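Local coordinates for probable TonB-dependent siderophore receptor PirA (Acinetobacter baumannii, PDB 5FR8), which probably takes up iron across the outer membrane by binding iron-chelating siderophores, possibly including ferric enterobactin, at residues 592-604 against 618-630. Residues are numbered along the deposited sequence; the frame is centred on the assembly and turned at random.
Sequences GDIRWTNNFTYMM and VPIYTINSIFDYD. With C8E ((hydroxyethyloxy)tri(ethyloxy)octane), chain C.
Asn599 and Asn624 run alongside each other in the same direction, their amide planes 46° apart, and Asn624 ND2 gives a hydrogen bond to Asn599 OD1 at 3.2 Å. Each amide spends its other end on a further partner, Asn599 ND2 on Arg64 O and Asn624 OD1 on Thr642 OG1, so both groups are fixed in rotation; a short polar amide that donates and accepts at once suits this buried, plug-facing side. Beneath them the backbone pairing is regular, with hydrogen bonds running both ways between Asn599 and Asn624 and between Thr597 and Ile626. Thr601 N gives a weak bond to Thr622 O, while Thr622 N bonds back to Thr601 O.

On the other, detergent-facing side sit Trp596, Asn598, Phe627 and Ser625. With chi1 at 165°, Phe627 swings CD1 over one face of the indole, the two rings oblique to each other at 35°; C11 of the bound C8E detergent covers the opposite face. Flat, greasy aromatics suit a lipid-facing surface. Polar links are weak here: Ser625 OG to Asn598 OD1, and Asn598 ND2 to the detergent's O12 at 3.4 Å.

At the more open Asp593 end, partly exposed Arg595 bends at chi3, and NH1 forms a salt bridge with Asp630 OD2 at 3.3 Å, from above the carboxylate plane. NH1 also hydrogen-bonds Gly592 O, which lies in the guanidinium plane, whereas Asp630 OD2 is tilted from it. A long, flexible cation suits this polar end, reaching both carboxylate and carbonyl.

Antiparallel neighbours, one face turned to the plug and the other to detergent, are characteristic of the transmembrane beta-barrel of TonB-dependent receptors.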
# COMPACT_ATOMS: atom_id res chain seq x y z
N GLY A 592 4.39 13.95 31.65
CA GLY A 592 5.84 13.85 31.74
C GLY A 592 6.31 12.41 31.59
O GLY A 592 6.41 11.91 30.45
N ASP A 593 6.60 11.74 32.72
CA ASP A 593 7.11 10.36 32.73
C ASP A 593 6.07 9.36 32.26
O ASP A 593 6.41 8.38 31.62
CB ASP A 593 7.59 9.93 34.13
CG ASP A 593 8.87 10.65 34.59
OD1 ASP A 593 9.59 11.26 33.77
OD2 ASP A 593 9.17 10.58 35.80
N ILE A 594 4.80 9.61 32.60
CA ILE A 594 3.67 8.78 32.15
C ILE A 594 2.96 9.42 30.96
O ILE A 594 2.61 10.60 31.01
CB ILE A 594 2.58 8.64 33.26
CG1 ILE A 594 3.10 7.98 34.55
CG2 ILE A 594 1.39 7.89 32.69
CD1 ILE A 594 3.22 6.47 34.49
N ARG A 595 2.68 8.64 29.91
CA ARG A 595 2.01 9.17 28.72
C ARG A 595 1.09 8.17 28.02
O ARG A 595 1.33 6.95 28.06
CB ARG A 595 3.02 9.62 27.69
CG ARG A 595 3.93 10.73 28.16
CD ARG A 595 5.02 10.97 27.13
NE ARG A 595 5.71 9.74 26.72
CZ ARG A 595 6.57 9.06 27.48
NH1 ARG A 595 6.86 9.46 28.72
NH2 ARG A 595 7.17 7.98 26.98
N TRP A 596 0.07 8.71 27.36
CA TRP A 596 -0.97 7.93 26.69
C TRP A 596 -1.27 8.51 25.30
O TRP A 596 -1.63 9.68 25.16
CB TRP A 596 -2.27 7.91 27.52
CG TRP A 596 -2.31 6.91 28.70
CD1 TRP A 596 -2.42 5.54 28.63
CD2 TRP A 596 -2.25 7.23 30.11
NE1 TRP A 596 -2.43 5.00 29.90
CE2 TRP A 596 -2.33 6.01 30.82
CE3 TRP A 596 -2.15 8.43 30.83
CZ2 TRP A 596 -2.29 5.95 32.22
CZ3 TRP A 596 -2.11 8.37 32.24
CH2 TRP A 596 -2.19 7.14 32.91
N THR A 597 -1.17 7.68 24.27
CA THR A 597 -1.61 8.09 22.94
C THR A 597 -2.72 7.13 22.50
O THR A 597 -2.49 5.93 22.36
CB THR A 597 -0.45 8.06 21.91
OG1 THR A 597 0.66 8.81 22.40
CG2 THR A 597 -0.88 8.66 20.56
N ASN A 598 -3.93 7.67 22.33
CA ASN A 598 -5.10 6.90 21.88
C ASN A 598 -5.78 7.51 20.65
O ASN A 598 -5.79 8.73 20.44
CB ASN A 598 -6.17 6.81 22.98
CG ASN A 598 -5.73 5.96 24.17
OD1 ASN A 598 -4.62 5.42 24.19
ND2 ASN A 598 -6.62 5.86 25.18
N ASN A 599 -6.36 6.65 19.83
CA ASN A 599 -7.26 7.08 18.78
C ASN A 599 -8.41 6.10 18.56
O ASN A 599 -8.41 4.94 19.04
CB ASN A 599 -6.49 7.24 17.47
CG ASN A 599 -6.03 5.93 16.90
OD1 ASN A 599 -6.84 5.11 16.43
ND2 ASN A 599 -4.71 5.70 16.92
N PHE A 600 -9.38 6.56 17.80
CA PHE A 600 -10.44 5.72 17.34
C PHE A 600 -10.77 6.19 15.94
O PHE A 600 -10.36 7.29 15.52
CB PHE A 600 -11.65 5.82 18.24
CG PHE A 600 -12.60 6.94 17.88
CD1 PHE A 600 -13.58 6.76 16.93
CD2 PHE A 600 -12.49 8.17 18.50
CE1 PHE A 600 -14.43 7.77 16.59
CE2 PHE A 600 -13.36 9.19 18.18
CZ PHE A 600 -14.34 8.99 17.22
N THR A 601 -11.50 5.35 15.22
CA THR A 601 -11.88 5.62 13.86
C THR A 601 -13.20 4.90 13.72
O THR A 601 -13.29 3.73 14.11
CB THR A 601 -10.83 5.05 12.86
OG1 THR A 601 -9.55 5.69 13.08
CG2 THR A 601 -11.28 5.27 11.42
N TYR A 602 -14.22 5.57 13.20
CA TYR A 602 -15.52 4.92 13.01
C TYR A 602 -15.91 5.08 11.57
O TYR A 602 -15.77 6.17 11.01
CB TYR A 602 -16.60 5.53 13.87
CG TYR A 602 -17.97 4.92 13.64
CD1 TYR A 602 -18.28 3.68 14.17
CD2 TYR A 602 -18.95 5.58 12.90
CE1 TYR A 602 -19.53 3.11 13.98
CE2 TYR A 602 -20.20 5.02 12.70
CZ TYR A 602 -20.49 3.79 13.24
OH TYR A 602 -21.72 3.21 13.05
N MET A 603 -16.39 4.01 10.98
CA MET A 603 -16.53 3.91 9.54
C MET A 603 -18.02 3.80 9.24
O MET A 603 -18.63 2.74 9.42
CB MET A 603 -15.76 2.68 9.05
CG MET A 603 -15.31 2.71 7.60
SD MET A 603 -14.07 3.95 7.18
CE MET A 603 -12.62 3.36 8.05
N MET A 604 -18.60 4.93 8.82
CA MET A 604 -20.05 5.06 8.63
C MET A 604 -20.44 4.50 7.30
O MET A 604 -21.53 4.03 7.15
CB MET A 604 -20.48 6.52 8.64
CG MET A 604 -20.84 7.09 9.99
SD MET A 604 -21.55 8.77 9.93
CE MET A 604 -20.19 9.70 9.24
N VAL A 618 -12.72 -3.84 6.15
CA VAL A 618 -12.12 -3.15 7.29
C VAL A 618 -13.12 -3.05 8.42
O VAL A 618 -14.33 -2.95 8.18
CB VAL A 618 -11.69 -1.72 6.97
CG1 VAL A 618 -10.72 -1.68 5.79
CG2 VAL A 618 -12.91 -0.85 6.71
N PRO A 619 -12.63 -3.08 9.67
CA PRO A 619 -13.56 -3.09 10.79
C PRO A 619 -14.40 -1.81 10.77
O PRO A 619 -13.94 -0.79 10.33
CB PRO A 619 -12.63 -3.14 12.01
CG PRO A 619 -11.33 -3.68 11.51
CD PRO A 619 -11.23 -3.14 10.11
N ILE A 620 -15.64 -1.90 11.23
CA ILE A 620 -16.52 -0.76 11.25
C ILE A 620 -15.99 0.29 12.23
O ILE A 620 -16.15 1.50 11.99
CB ILE A 620 -17.96 -1.18 11.60
CG1 ILE A 620 -18.89 0.02 11.49
CG2 ILE A 620 -18.06 -1.79 12.98
CD1 ILE A 620 -20.34 -0.38 11.61
N TYR A 621 -15.36 -0.16 13.31
CA TYR A 621 -14.60 0.74 14.19
C TYR A 621 -13.26 0.12 14.59
O TYR A 621 -13.07 -1.11 14.55
CB TYR A 621 -15.41 1.16 15.40
CG TYR A 621 -15.52 0.12 16.50
CD1 TYR A 621 -14.49 -0.06 17.41
CD2 TYR A 621 -16.67 -0.63 16.67
CE1 TYR A 621 -14.59 -1.01 18.43
CE2 TYR A 621 -16.78 -1.57 17.68
CZ TYR A 621 -15.73 -1.75 18.55
OH TYR A 621 -15.85 -2.68 19.56
N THR A 622 -12.32 0.97 14.95
CA THR A 622 -11.02 0.52 15.41
C THR A 622 -10.48 1.49 16.42
O THR A 622 -10.29 2.66 16.08
CB THR A 622 -10.01 0.52 14.26
OG1 THR A 622 -10.50 -0.28 13.18
CG2 THR A 622 -8.70 -0.03 14.75
N ILE A 623 -10.23 1.01 17.64
CA ILE A 623 -9.71 1.85 18.71
C ILE A 623 -8.28 1.44 19.05
O ILE A 623 -7.98 0.25 19.12
CB ILE A 623 -10.54 1.70 19.98
CG1 ILE A 623 -11.94 2.22 19.74
CG2 ILE A 623 -9.93 2.44 21.15
CD1 ILE A 623 -12.88 1.85 20.84
N ASN A 624 -7.40 2.42 19.25
CA ASN A 624 -6.01 2.12 19.59
C ASN A 624 -5.57 2.88 20.82
O ASN A 624 -5.96 4.04 21.02
CB ASN A 624 -5.08 2.49 18.44
CG ASN A 624 -5.25 1.59 17.24
OD1 ASN A 624 -4.62 0.53 17.12
ND2 ASN A 624 -6.12 2.02 16.33
N SER A 625 -4.76 2.22 21.65
CA SER A 625 -4.17 2.86 22.81
C SER A 625 -2.72 2.47 22.93
O SER A 625 -2.40 1.29 22.94
CB SER A 625 -4.87 2.43 24.09
OG SER A 625 -4.12 2.81 25.25
N ILE A 626 -1.86 3.47 23.03
CA ILE A 626 -0.49 3.22 23.43
C ILE A 626 -0.15 3.92 24.78
O ILE A 626 -0.54 5.07 25.01
CB ILE A 626 0.51 3.63 22.31
CG1 ILE A 626 0.06 3.07 20.94
CG2 ILE A 626 1.89 3.09 22.64
CD1 ILE A 626 -0.73 4.03 20.05
N PHE A 627 0.57 3.21 25.64
CA PHE A 627 0.92 3.68 26.98
C PHE A 627 2.43 3.59 27.21
O PHE A 627 3.07 2.57 26.91
CB PHE A 627 0.17 2.85 28.03
CG PHE A 627 0.69 2.99 29.44
CD1 PHE A 627 0.40 4.10 30.20
CD2 PHE A 627 1.41 1.96 30.03
CE1 PHE A 627 0.84 4.20 31.52
CE2 PHE A 627 1.86 2.05 31.33
CZ PHE A 627 1.58 3.17 32.08
N ASP A 628 2.98 4.68 27.74
CA ASP A 628 4.39 4.73 28.03
C ASP A 628 4.64 5.24 29.43
O ASP A 628 4.01 6.20 29.89
CB ASP A 628 5.09 5.62 27.01
CG ASP A 628 5.69 4.82 25.89
OD1 ASP A 628 6.60 3.98 26.14
OD2 ASP A 628 5.24 5.02 24.75
N TYR A 629 5.59 4.59 30.10
CA TYR A 629 5.97 4.92 31.47
C TYR A 629 7.49 4.73 31.59
O TYR A 629 8.01 3.61 31.47
CB TYR A 629 5.19 4.02 32.45
CG TYR A 629 5.44 4.22 33.92
CD1 TYR A 629 6.05 5.37 34.41
CD2 TYR A 629 5.02 3.27 34.84
CE1 TYR A 629 6.25 5.55 35.77
CE2 TYR A 629 5.21 3.43 36.20
CZ TYR A 629 5.82 4.57 36.67
OH TYR A 629 6.01 4.73 38.02
N ASP A 630 8.20 5.85 31.77
CA ASP A 630 9.64 5.81 32.03
C ASP A 630 9.85 5.67 33.54
O ASP A 630 9.67 6.64 34.29
CB ASP A 630 10.34 7.07 31.48
CG ASP A 630 10.17 7.26 29.95
OD1 ASP A 630 10.34 6.31 29.15
OD2 ASP A 630 9.86 8.38 29.55
C1 C8E C . -11.12 11.38 21.56
C2 C8E C . -10.79 9.99 21.00
C3 C8E C . -9.84 9.14 21.86
C4 C8E C . -10.16 7.63 21.88
C5 C8E C . -9.62 6.91 23.13
C6 C8E C . -10.37 7.26 24.42
C7 C8E C . -10.07 6.33 25.59
C8 C8E C . -9.58 7.05 26.87
O9 C8E C . -8.68 6.16 27.59
C10 C8E C . -7.66 6.88 28.32
C11 C8E C . -6.77 5.92 29.15
O12 C8E C . -6.34 4.78 28.38
C13 C8E C . -5.92 3.66 29.21
C14 C8E C . -5.14 2.61 28.37
O15 C8E C . -4.98 1.35 29.05
C16 C8E C . -6.02 0.37 28.81
C17 C8E C . -6.59 -0.28 30.11
O18 C8E C . -7.44 -1.39 29.78
C19 C8E C . -6.68 -2.55 29.31
C20 C8E C . -7.51 -3.64 28.57
O21 C8E C . -6.97 -5.00 28.67